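PDB 3LV4: glycoside hydrolase YxiA from Bacillus licheniformis, which probably hydrolyses alpha-1,5-linked arabinan chains, as a calcium-binding glycoside hydrolase of family 43 similar to arabinan endo-1,5-alpha-L-arabinosidases. Local coordinates for residues E62-W70 with Y117-M128; A140-H150 with G195-I205. All coordinates share one frame; numbering follows the deposited sequence.

Interaction 1 of 2, residues E62-W70 with Y117-M128; sequences EELKETFEW and YKNKGIFLKSGM
The indole of Trp70 lies against the stem of Lys125, whose CD sits 3.7 Å above the plane of the Trp70 ring. Because the Lys125 chain runs extended beyond CG, its methylenes follow the ring face and its NZ ends off-centre, in a cation-pi contact 4.3 Å from the centroid of the six-membered ring. The Trp70 side chain leaves the helix with CG anti to the backbone N (chi1 177°), and NE1 donates at 3.2 Å to Ser126 O, close to the ring plane. Met128, present as selenomethionine, meets the ring edge with CB against Trp70 CH2. A large flat residue with one N-H suits this place, since face, edge and donor are all used.

At the other end Glu63, bent at chi2, forks its carboxylate: OE1 takes the salt bridge from Lys118 NZ (2.7 Å) on its syn side, while the anti lone pair of OE2 receives Asn119 N at 2.8 Å in a nearly straight bond (166°). In between, Leu64 CD2 packs on Asn119 CB, and Ile122 packs CG1 and CD1 against Thr67 OG1, its CD1 also reaching Glu66 CB. On the exposed Glu66 side the contact is looser: a water donates to both Glu66 OE1 and Asn119 OD1.

Helix 65-71 runs beside strand 118-126, an edge strand of its four-stranded antiparallel sheet, one blade of the family 43 propeller, while Leu64 and Thr67 reach Tyr93 of strand 89-96.

Interaction 2 of 2, residues A140-H150 with G195-I205; sequences ATKHPNVVDPH and GNHSRIEGAYI
His150 and Tyr204 stack face to face, their rings 3.5 Å apart between centroids and 6° from parallel. With chi1 at -160°, the Tyr204 side chain swings out opposite its own backbone N and lays the phenol flat against the imidazole. Were Tyr204 an alanine, one face of the His150 ring would probably lose its stacking partner, and the imidazole could tilt about its bond to Ile205 N.

Among the hydrogen bonds, Ile205 N donates to His150 ND1 at 3.1 Å, close to the ring plane, fixing the rotation of a ring already held by stacking. At the far end Asn196 N gives Thr141 O an almost perfectly straight bond of 3.0 Å. In the middle Gly202, whose positive phi favours glycine, makes a weak bond from N to Asp148 OD2, and two waters link Asp148 O to Ala203, one at O, one at N.

The acidic pair has Asp148 OD2 4.0 Å from Glu201 OE1, with carboxylate planes 62° apart. Ser165 and Tyr229 hold the two Glu201 oxygens, and His291 lies beside Asp148. Such proximity matches their predicted roles in the family 43 active site, Glu201 as proton donor and Asp148 as the residue that tunes and orients it.

In the fold
Followed from the N terminus, the chain first closes interaction 1, where 62-70 meets 117-128 after a detour through strands 80-83, 89-96 and 103-110; helix 65-71 is thereby tied to the last strand of that four-stranded sheet. The loop beyond this strand then opens interaction 2, which closes at 195-205 after the next sheet, 150-153 to 190-193, and joins its entry to strand 200-208. The two loops follow in series, neither nested nor crossed. Their centres lie 18 Å apart, yet they meet at Ser126, whose OG bonds to Pro101 O and probably also to Val146 N and Asn145 ND2, so the peripheral helix contact connects to the predicted catalytic centre through one loop.

Interaction 1 of 2, residues E62-W70 with Y117-M128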
loop_
_atom_site.group_PDB
_atom_site.type_symbol
_atom_site.label_atom_id
_atom_site.label_comp_id
_atom_site.label_asym_id
_atom_site.label_seq_id
_atom_site.Cartn_x
_atom_site.Cartn_y
_atom_site.Cartn_z
ATOM N N GLU A 62 -30.209 1.408 -0.231
ATOM C CA GLU A 62 -31.041 1.540 -1.420
ATOM C C GLU A 62 -30.178 1.841 -2.644
ATOM O O GLU A 62 -30.361 1.248 -3.707
ATOM C CB GLU A 62 -32.059 2.667 -1.233
ATOM C CG GLU A 62 -32.728 3.146 -2.527
ATOM C CD GLU A 62 -33.631 4.369 -2.318
ATOM O OE1 GLU A 62 -33.132 5.439 -1.875
ATOM O OE2 GLU A 62 -34.845 4.261 -2.608
ATOM N N GLU A 63 -29.234 2.763 -2.481
ATOM C CA GLU A 63 -28.442 3.256 -3.599
ATOM C C GLU A 63 -27.660 2.129 -4.264
ATOM O O GLU A 63 -27.597 2.049 -5.488
ATOM C CB GLU A 63 -27.483 4.359 -3.142
ATOM C CG GLU A 63 -26.813 5.121 -4.284
ATOM C CD GLU A 63 -27.804 5.945 -5.118
ATOM O OE1 GLU A 63 -28.908 6.254 -4.620
ATOM O OE2 GLU A 63 -27.480 6.282 -6.274
ATOM N N LEU A 64 -27.092 1.245 -3.449
ATOM C CA LEU A 64 -26.239 0.189 -3.970
ATOM C C LEU A 64 -26.870 -1.182 -3.768
ATOM O O LEU A 64 -26.159 -2.185 -3.659
ATOM C CB LEU A 64 -24.858 0.234 -3.292
ATOM C CG LEU A 64 -24.134 1.587 -3.326
ATOM C CD1 LEU A 64 -22.702 1.452 -2.774
ATOM C CD2 LEU A 64 -24.124 2.158 -4.741
ATOM N N LYS A 65 -28.202 -1.228 -3.718
ATOM C CA LYS A 65 -28.883 -2.477 -3.393
ATOM C C LYS A 65 -28.453 -3.646 -4.278
ATOM O O LYS A 65 -28.337 -4.768 -3.788
ATOM C CB LYS A 65 -30.409 -2.322 -3.424
ATOM C CG LYS A 65 -30.976 -2.024 -4.794
ATOM C CD LYS A 65 -32.470 -1.699 -4.710
ATOM C CE LYS A 65 -33.014 -1.220 -6.048
ATOM N NZ LYS A 65 -34.437 -0.792 -5.945
ATOM N N GLU A 66 -28.210 -3.394 -5.566
ATOM C CA GLU A 66 -27.873 -4.491 -6.472
ATOM C C GLU A 66 -26.559 -5.132 -6.067
ATOM O O GLU A 66 -26.365 -6.340 -6.225
ATOM C CB GLU A 66 -27.795 -4.032 -7.935
ATOM C CG GLU A 66 -29.134 -3.765 -8.593
ATOM C CD GLU A 66 -29.613 -2.331 -8.401
ATOM O OE1 GLU A 66 -28.850 -1.501 -7.846
ATOM O OE2 GLU A 66 -30.756 -2.036 -8.815
ATOM N N THR A 67 -25.660 -4.318 -5.530
ATOM C CA THR A 67 -24.340 -4.791 -5.133
ATOM C C THR A 67 -24.433 -5.598 -3.837
ATOM O O THR A 67 -23.864 -6.687 -3.725
ATOM C CB THR A 67 -23.359 -3.602 -4.989
ATOM O OG1 THR A 67 -23.044 -3.114 -6.294
ATOM C CG2 THR A 67 -22.060 -4.027 -4.289
ATOM N N PHE A 68 -25.170 -5.082 -2.861
ATOM C CA PHE A 68 -25.376 -5.853 -1.640
ATOM C C PHE A 68 -26.088 -7.173 -1.933
ATOM O O PHE A 68 -25.772 -8.199 -1.331
ATOM C CB PHE A 68 -26.112 -5.045 -0.572
ATOM C CG PHE A 68 -25.363 -3.831 -0.116
ATOM C CD1 PHE A 68 -24.114 -3.955 0.488
ATOM C CD2 PHE A 68 -25.905 -2.564 -0.283
ATOM C CE1 PHE A 68 -23.413 -2.831 0.900
ATOM C CE2 PHE A 68 -25.216 -1.435 0.134
ATOM C CZ PHE A 68 -23.966 -1.566 0.721
ATOM N N GLU A 69 -27.034 -7.156 -2.868
ATOM C CA GLU A 69 -27.774 -8.370 -3.204
ATOM C C GLU A 69 -26.898 -9.414 -3.883
ATOM O O GLU A 69 -27.021 -10.608 -3.596
ATOM C CB GLU A 69 -28.970 -8.060 -4.103
ATOM C CG GLU A 69 -30.063 -7.243 -3.429
ATOM C CD GLU A 69 -31.163 -6.839 -4.403
ATOM O OE1 GLU A 69 -31.112 -7.279 -5.576
ATOM O OE2 GLU A 69 -32.070 -6.080 -3.994
ATOM N N TRP A 70 -26.035 -8.969 -4.795
ATOM C CA TRP A 70 -25.138 -9.883 -5.489
ATOM C C TRP A 70 -24.100 -10.459 -4.541
ATOM O O TRP A 70 -23.851 -11.673 -4.527
ATOM C CB TRP A 70 -24.416 -9.198 -6.658
ATOM C CG TRP A 70 -23.436 -10.132 -7.309
ATOM C CD1 TRP A 70 -22.091 -10.231 -7.053
ATOM C CD2 TRP A 70 -23.730 -11.135 -8.292
ATOM N NE1 TRP A 70 -21.536 -11.218 -7.830
ATOM C CE2 TRP A 70 -22.516 -11.791 -8.596
ATOM C CE3 TRP A 70 -24.897 -11.534 -8.954
ATOM C CZ2 TRP A 70 -22.438 -12.823 -9.536
ATOM C CZ3 TRP A 70 -24.815 -12.566 -9.893
ATOM C CH2 TRP A 70 -23.595 -13.194 -10.171
ATOM N N TYR A 117 -22.608 10.361 -3.142
ATOM C CA TYR A 117 -22.254 9.662 -4.373
ATOM C C TYR A 117 -23.499 9.009 -4.952
ATOM O O TYR A 117 -24.318 8.455 -4.207
ATOM C CB TYR A 117 -21.143 8.633 -4.105
ATOM C CG TYR A 117 -19.815 9.308 -3.869
ATOM C CD1 TYR A 117 -19.526 9.913 -2.652
ATOM C CD2 TYR A 117 -18.866 9.383 -4.880
ATOM C CE1 TYR A 117 -18.310 10.553 -2.441
ATOM C CE2 TYR A 117 -17.654 10.019 -4.683
ATOM C CZ TYR A 117 -17.386 10.611 -3.466
ATOM O OH TYR A 117 -16.182 11.253 -3.270
ATOM N N LYS A 118 -23.652 9.108 -6.272
ATOM C CA LYS A 118 -24.796 8.521 -6.969
ATOM C C LYS A 118 -24.376 7.379 -7.881
ATOM O O LYS A 118 -23.470 7.511 -8.702
ATOM C CB LYS A 118 -25.568 9.575 -7.758
ATOM C CG LYS A 118 -26.329 10.540 -6.867
ATOM C CD LYS A 118 -27.420 9.832 -6.052
ATOM C CE LYS A 118 -28.454 9.164 -6.953
ATOM N NZ LYS A 118 -29.492 8.438 -6.176
ATOM N N ASN A 119 -25.054 6.256 -7.715
ATOM C CA ASN A 119 -24.734 5.027 -8.424
ATOM C C ASN A 119 -24.908 5.178 -9.935
ATOM O O ASN A 119 -25.936 5.684 -10.399
ATOM C CB ASN A 119 -25.625 3.899 -7.883
ATOM C CG ASN A 119 -25.358 2.563 -8.548
ATOM O OD1 ASN A 119 -26.280 1.765 -8.771
ATOM N ND2 ASN A 119 -24.107 2.306 -8.864
ATOM N N LYS A 120 -23.897 4.751 -10.694
ATOM C CA LYS A 120 -23.992 4.721 -12.149
ATOM C C LYS A 120 -24.087 3.287 -12.653
ATOM O O LYS A 120 -24.321 3.050 -13.847
ATOM C CB LYS A 120 -22.791 5.421 -12.794
ATOM C CG LYS A 120 -22.714 6.915 -12.499
ATOM C CD LYS A 120 -21.613 7.583 -13.321
ATOM C CE LYS A 120 -21.805 7.377 -14.820
ATOM N NZ LYS A 120 -20.685 7.964 -15.625
ATOM N N GLY A 121 -23.884 2.329 -11.752
ATOM C CA GLY A 121 -24.051 0.927 -12.094
ATOM C C GLY A 121 -22.865 0.015 -11.826
ATOM O O GLY A 121 -21.708 0.456 -11.760
ATOM N N ILE A 122 -23.176 -1.273 -11.670
ATOM C CA ILE A 122 -22.181 -2.337 -11.583
ATOM C C ILE A 122 -21.601 -2.616 -12.962
ATOM O O ILE A 122 -22.347 -2.667 -13.948
ATOM C CB ILE A 122 -22.838 -3.637 -11.080
ATOM C CG1 ILE A 122 -23.402 -3.439 -9.659
ATOM C CG2 ILE A 122 -21.851 -4.811 -11.174
ATOM C CD1 ILE A 122 -24.287 -4.583 -9.166
ATOM N N PHE A 123 -20.287 -2.817 -13.046
ATOM C CA PHE A 123 -19.661 -3.107 -14.342
ATOM C C PHE A 123 -18.747 -4.337 -14.340
ATOM O O PHE A 123 -18.272 -4.751 -15.391
ATOM C CB PHE A 123 -18.939 -1.874 -14.930
ATOM C CG PHE A 123 -17.775 -1.379 -14.102
ATOM C CD1 PHE A 123 -16.498 -1.908 -14.287
ATOM C CD2 PHE A 123 -17.954 -0.383 -13.160
ATOM C CE1 PHE A 123 -15.424 -1.454 -13.542
ATOM C CE2 PHE A 123 -16.878 0.086 -12.399
ATOM C CZ PHE A 123 -15.616 -0.445 -12.588
ATOM N N LEU A 124 -18.520 -4.925 -13.166
ATOM C CA LEU A 124 -17.762 -6.170 -13.072
ATOM C C LEU A 124 -18.374 -7.038 -11.976
ATOM O O LEU A 124 -18.797 -6.525 -10.944
ATOM C CB LEU A 124 -16.288 -5.877 -12.756
ATOM C CG LEU A 124 -15.146 -6.381 -13.643
ATOM C CD1 LEU A 124 -15.423 -6.255 -15.120
ATOM C CD2 LEU A 124 -13.833 -5.681 -13.269
ATOM N N LYS A 125 -18.436 -8.350 -12.213
ATOM C CA LYS A 125 -18.879 -9.292 -11.187
ATOM C C LYS A 125 -17.949 -10.489 -11.145
ATOM O O LYS A 125 -17.353 -10.848 -12.162
ATOM C CB LYS A 125 -20.302 -9.792 -11.470
ATOM C CG LYS A 125 -21.415 -8.796 -11.180
ATOM C CD LYS A 125 -22.771 -9.396 -11.588
ATOM C CE LYS A 125 -23.938 -8.560 -11.097
ATOM N NZ LYS A 125 -25.228 -9.040 -11.678
ATOM N N SER A 126 -17.823 -11.098 -9.967
ATOM C CA SER A 126 -17.098 -12.354 -9.825
ATOM C C SER A 126 -17.921 -13.305 -8.967
ATOM O O SER A 126 -18.878 -12.885 -8.298
ATOM C CB SER A 126 -15.708 -12.130 -9.217
ATOM O OG SER A 126 -15.762 -11.394 -8.011
ATOM N N GLY A 127 -17.571 -14.586 -9.010
ATOM C CA GLY A 127 -18.223 -15.563 -8.163
ATOM C C GLY A 127 -19.571 -16.039 -8.667
ATOM O O GLY A 127 -20.293 -16.729 -7.935
HETATM N N MSE A 128 -19.927 -15.668 -9.897
HETATM C CA MSE A 128 -21.114 -16.232 -10.536
HETATM C C MSE A 128 -20.884 -17.707 -10.800
HETATM O O MSE A 128 -19.750 -18.135 -11.043
HETATM C CB MSE A 128 -21.424 -15.533 -11.873
HETATM C CG MSE A 128 -20.307 -15.658 -12.932
HETATM SE SE MSE A 128 -18.974 -14.228 -12.808
HETATM C CE MSE A 128 -20.046 -12.795 -13.641
HETATM O O HOH W 1 -26.581 -1.009 -9.275
#

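Interaction 2 of 2, residues A140-H150 with G195-I205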
loop_
_atom_site.group_PDB
_atom_site.type_symbol
_atom_site.label_atom_id
_atom_site.label_comp_id
_atom_site.label_asym_id
_atom_site.label_seq_id
_atom_site.Cartn_x
_atom_site.Cartn_y
_atom_site.Cartn_z
ATOM N N ALA A 140 -12.147 -19.039 -10.126
ATOM C CA ALA A 140 -11.379 -18.167 -9.237
ATOM C C ALA A 140 -9.873 -18.458 -9.210
ATOM O O ALA A 140 -9.110 -17.692 -8.619
ATOM C CB ALA A 140 -11.965 -18.195 -7.819
ATOM N N THR A 141 -9.438 -19.558 -9.824
ATOM C CA THR A 141 -7.997 -19.778 -9.965
ATOM C C THR A 141 -7.406 -18.882 -11.048
ATOM O O THR A 141 -6.203 -18.629 -11.048
ATOM C CB THR A 141 -7.611 -21.246 -10.284
ATOM O OG1 THR A 141 -8.102 -21.611 -11.584
ATOM C CG2 THR A 141 -8.151 -22.199 -9.222
ATOM N N LYS A 142 -8.245 -18.398 -11.968
ATOM C CA LYS A 142 -7.739 -17.618 -13.106
ATOM C C LYS A 142 -8.420 -16.259 -13.284
ATOM O O LYS A 142 -7.881 -15.372 -13.958
ATOM C CB LYS A 142 -7.841 -18.424 -14.408
ATOM C CG LYS A 142 -9.255 -18.818 -14.797
ATOM C CD LYS A 142 -9.296 -19.372 -16.215
ATOM C CE LYS A 142 -10.730 -19.576 -16.691
ATOM N NZ LYS A 142 -10.855 -19.720 -18.183
ATOM N N HIS A 143 -9.602 -16.109 -12.686
ATOM C CA HIS A 143 -10.334 -14.851 -12.719
ATOM C C HIS A 143 -10.214 -14.122 -11.393
ATOM O O HIS A 143 -10.107 -14.744 -10.345
ATOM C CB HIS A 143 -11.818 -15.082 -13.044
ATOM C CG HIS A 143 -12.052 -15.663 -14.403
ATOM N ND1 HIS A 143 -12.890 -16.737 -14.625
ATOM C CD2 HIS A 143 -11.537 -15.333 -15.612
ATOM C CE1 HIS A 143 -12.888 -17.037 -15.909
ATOM N NE2 HIS A 143 -12.075 -16.195 -16.531
ATOM N N PRO A 144 -10.242 -12.787 -11.439
ATOM C CA PRO A 144 -10.073 -11.995 -10.218
ATOM C C PRO A 144 -11.310 -12.041 -9.334
ATOM O O PRO A 144 -12.381 -12.453 -9.783
ATOM C CB PRO A 144 -9.884 -10.570 -10.761
ATOM C CG PRO A 144 -10.684 -10.568 -12.033
ATOM C CD PRO A 144 -10.437 -11.940 -12.630
ATOM N N ASN A 145 -11.130 -11.660 -8.070
ATOM C CA ASN A 145 -12.213 -11.216 -7.206
ATOM C C ASN A 145 -12.309 -9.722 -7.490
ATOM O O ASN A 145 -11.307 -9.021 -7.381
ATOM C CB ASN A 145 -11.833 -11.451 -5.737
ATOM C CG ASN A 145 -12.979 -11.170 -4.774
ATOM O OD1 ASN A 145 -12.794 -11.133 -3.546
ATOM N ND2 ASN A 145 -14.168 -10.981 -5.319
ATOM N N VAL A 146 -13.486 -9.235 -7.881
ATOM C CA VAL A 146 -13.604 -7.861 -8.383
ATOM C C VAL A 146 -13.705 -6.815 -7.268
ATOM O O VAL A 146 -14.730 -6.141 -7.100
ATOM C CB VAL A 146 -14.748 -7.715 -9.425
ATOM C CG1 VAL A 146 -14.477 -8.632 -10.610
ATOM C CG2 VAL A 146 -16.121 -8.037 -8.807
ATOM N N VAL A 147 -12.608 -6.676 -6.527
ATOM C CA VAL A 147 -12.548 -5.766 -5.397
ATOM C C VAL A 147 -11.229 -4.984 -5.442
ATOM O O VAL A 147 -10.407 -5.186 -6.341
ATOM C CB VAL A 147 -12.655 -6.540 -4.057
ATOM C CG1 VAL A 147 -13.979 -7.293 -3.982
ATOM C CG2 VAL A 147 -11.467 -7.517 -3.887
ATOM N N ASP A 148 -11.039 -4.078 -4.486
ATOM C CA ASP A 148 -9.763 -3.374 -4.322
ATOM C C ASP A 148 -9.266 -2.608 -5.554
ATOM O O ASP A 148 -8.110 -2.755 -5.939
ATOM C CB ASP A 148 -8.662 -4.352 -3.879
ATOM C CG ASP A 148 -8.883 -4.905 -2.488
ATOM O OD1 ASP A 148 -9.944 -4.626 -1.881
ATOM O OD2 ASP A 148 -7.979 -5.630 -2.004
ATOM N N PRO A 149 -10.115 -1.758 -6.153
ATOM C CA PRO A 149 -9.652 -0.976 -7.304
ATOM C C PRO A 149 -8.747 0.206 -6.939
ATOM O O PRO A 149 -8.829 0.763 -5.840
ATOM C CB PRO A 149 -10.960 -0.426 -7.876
ATOM C CG PRO A 149 -11.818 -0.242 -6.631
ATOM C CD PRO A 149 -11.536 -1.500 -5.847
ATOM N N HIS A 150 -7.884 0.566 -7.883
ATOM C CA HIS A 150 -7.232 1.867 -7.903
ATOM C C HIS A 150 -7.313 2.404 -9.324
ATOM O O HIS A 150 -6.750 1.816 -10.250
ATOM C CB HIS A 150 -5.768 1.781 -7.482
ATOM C CG HIS A 150 -5.042 3.080 -7.632
ATOM N ND1 HIS A 150 -3.699 3.158 -7.930
ATOM C CD2 HIS A 150 -5.491 4.354 -7.552
ATOM C CE1 HIS A 150 -3.348 4.432 -8.006
ATOM N NE2 HIS A 150 -4.416 5.177 -7.784
ATOM N N GLY A 195 -2.659 -15.594 -9.290
ATOM C CA GLY A 195 -3.295 -16.788 -9.812
ATOM C C GLY A 195 -3.340 -17.829 -8.715
ATOM O O GLY A 195 -2.563 -17.763 -7.767
ATOM N N ASN A 196 -4.261 -18.778 -8.831
ATOM C CA ASN A 196 -4.328 -19.899 -7.900
ATOM C C ASN A 196 -4.470 -19.484 -6.437
ATOM O O ASN A 196 -3.875 -20.095 -5.556
ATOM C CB ASN A 196 -3.103 -20.805 -8.074
ATOM C CG ASN A 196 -3.034 -21.422 -9.455
ATOM O OD1 ASN A 196 -4.070 -21.654 -10.092
ATOM N ND2 ASN A 196 -1.817 -21.687 -9.933
ATOM N N HIS A 197 -5.279 -18.458 -6.186
ATOM C CA HIS A 197 -5.590 -18.046 -4.824
ATOM C C HIS A 197 -4.338 -17.642 -4.024
ATOM O O HIS A 197 -4.154 -18.064 -2.878
ATOM C CB HIS A 197 -6.381 -19.150 -4.101
ATOM C CG HIS A 197 -7.733 -19.408 -4.691
ATOM N ND1 HIS A 197 -7.988 -20.461 -5.548
ATOM C CD2 HIS A 197 -8.909 -18.759 -4.537
ATOM C CE1 HIS A 197 -9.260 -20.443 -5.900
ATOM N NE2 HIS A 197 -9.844 -19.421 -5.296
ATOM N N SER A 198 -3.494 -16.815 -4.637
ATOM C CA SER A 198 -2.332 -16.237 -3.963
ATOM C C SER A 198 -2.793 -15.129 -3.034
ATOM O O SER A 198 -3.717 -14.384 -3.362
ATOM C CB SER A 198 -1.394 -15.597 -4.981
ATOM O OG SER A 198 -1.021 -16.513 -5.985
ATOM N N ARG A 199 -2.128 -14.982 -1.896
ATOM C CA ARG A 199 -2.530 -13.949 -0.952
ATOM C C ARG A 199 -1.884 -12.637 -1.361
ATOM O O ARG A 199 -0.884 -12.214 -0.779
ATOM C CB ARG A 199 -2.195 -14.346 0.485
ATOM C CG ARG A 199 -2.953 -15.614 0.911
ATOM C CD ARG A 199 -3.246 -15.644 2.411
ATOM N NE ARG A 199 -2.020 -15.748 3.197
ATOM C CZ ARG A 199 -1.973 -15.597 4.517
ATOM N NH1 ARG A 199 -3.084 -15.325 5.195
ATOM N NH2 ARG A 199 -0.818 -15.714 5.158
ATOM N N ILE A 200 -2.462 -12.024 -2.392
ATOM C CA ILE A 200 -2.001 -10.749 -2.932
ATOM C C ILE A 200 -3.229 -9.899 -3.224
ATOM O O ILE A 200 -4.148 -10.352 -3.906
ATOM C CB ILE A 200 -1.206 -10.938 -4.241
ATOM C CG1 ILE A 200 -0.089 -11.974 -4.049
ATOM C CG2 ILE A 200 -0.650 -9.593 -4.722
ATOM C CD1 ILE A 200 0.743 -12.259 -5.301
ATOM N N GLU A 201 -3.254 -8.677 -2.698
ATOM C CA GLU A 201 -4.406 -7.792 -2.881
ATOM C C GLU A 201 -3.977 -6.345 -2.670
ATOM O O GLU A 201 -2.797 -6.079 -2.430
ATOM C CB GLU A 201 -5.532 -8.162 -1.905
ATOM C CG GLU A 201 -5.205 -7.899 -0.431
ATOM C CD GLU A 201 -6.298 -8.386 0.514
ATOM O OE1 GLU A 201 -7.294 -8.980 0.035
ATOM O OE2 GLU A 201 -6.159 -8.180 1.742
ATOM N N GLY A 202 -4.920 -5.408 -2.777
ATOM C CA GLY A 202 -4.620 -4.019 -2.469
ATOM C C GLY A 202 -3.603 -3.363 -3.387
ATOM O O GLY A 202 -2.720 -2.631 -2.919
ATOM N N ALA A 203 -3.722 -3.616 -4.691
ATOM C CA ALA A 203 -2.856 -2.982 -5.682
ATOM C C ALA A 203 -2.960 -1.453 -5.672
ATOM O O ALA A 203 -4.035 -0.882 -5.459
ATOM C CB ALA A 203 -3.169 -3.512 -7.080
ATOM N N TYR A 204 -1.841 -0.790 -5.918
ATOM C CA TYR A 204 -1.846 0.656 -6.043
ATOM C C TYR A 204 -0.675 1.062 -6.926
ATOM O O TYR A 204 0.455 0.643 -6.676
ATOM C CB TYR A 204 -1.737 1.327 -4.665
ATOM C CG TYR A 204 -2.207 2.763 -4.705
ATOM C CD1 TYR A 204 -1.334 3.792 -5.027
ATOM C CD2 TYR A 204 -3.541 3.082 -4.459
ATOM C CE1 TYR A 204 -1.769 5.101 -5.088
ATOM C CE2 TYR A 204 -3.986 4.386 -4.523
ATOM C CZ TYR A 204 -3.097 5.393 -4.838
ATOM O OH TYR A 204 -3.544 6.695 -4.904
ATOM N N ILE A 205 -0.936 1.865 -7.958
ATOM C CA ILE A 205 0.132 2.260 -8.877
ATOM C C ILE A 205 0.469 3.748 -8.783
ATOM O O ILE A 205 -0.400 4.608 -8.963
ATOM C CB ILE A 205 -0.179 1.845 -10.342
ATOM C CG1 ILE A 205 -0.156 0.309 -10.450
ATOM C CG2 ILE A 205 0.858 2.457 -11.303
ATOM C CD1 ILE A 205 -0.791 -0.248 -11.710
HETATM O O HOH W 2 -6.478 -1.230 -4.351
HETATM O O HOH W 3 -6.008 -4.665 -5.903
#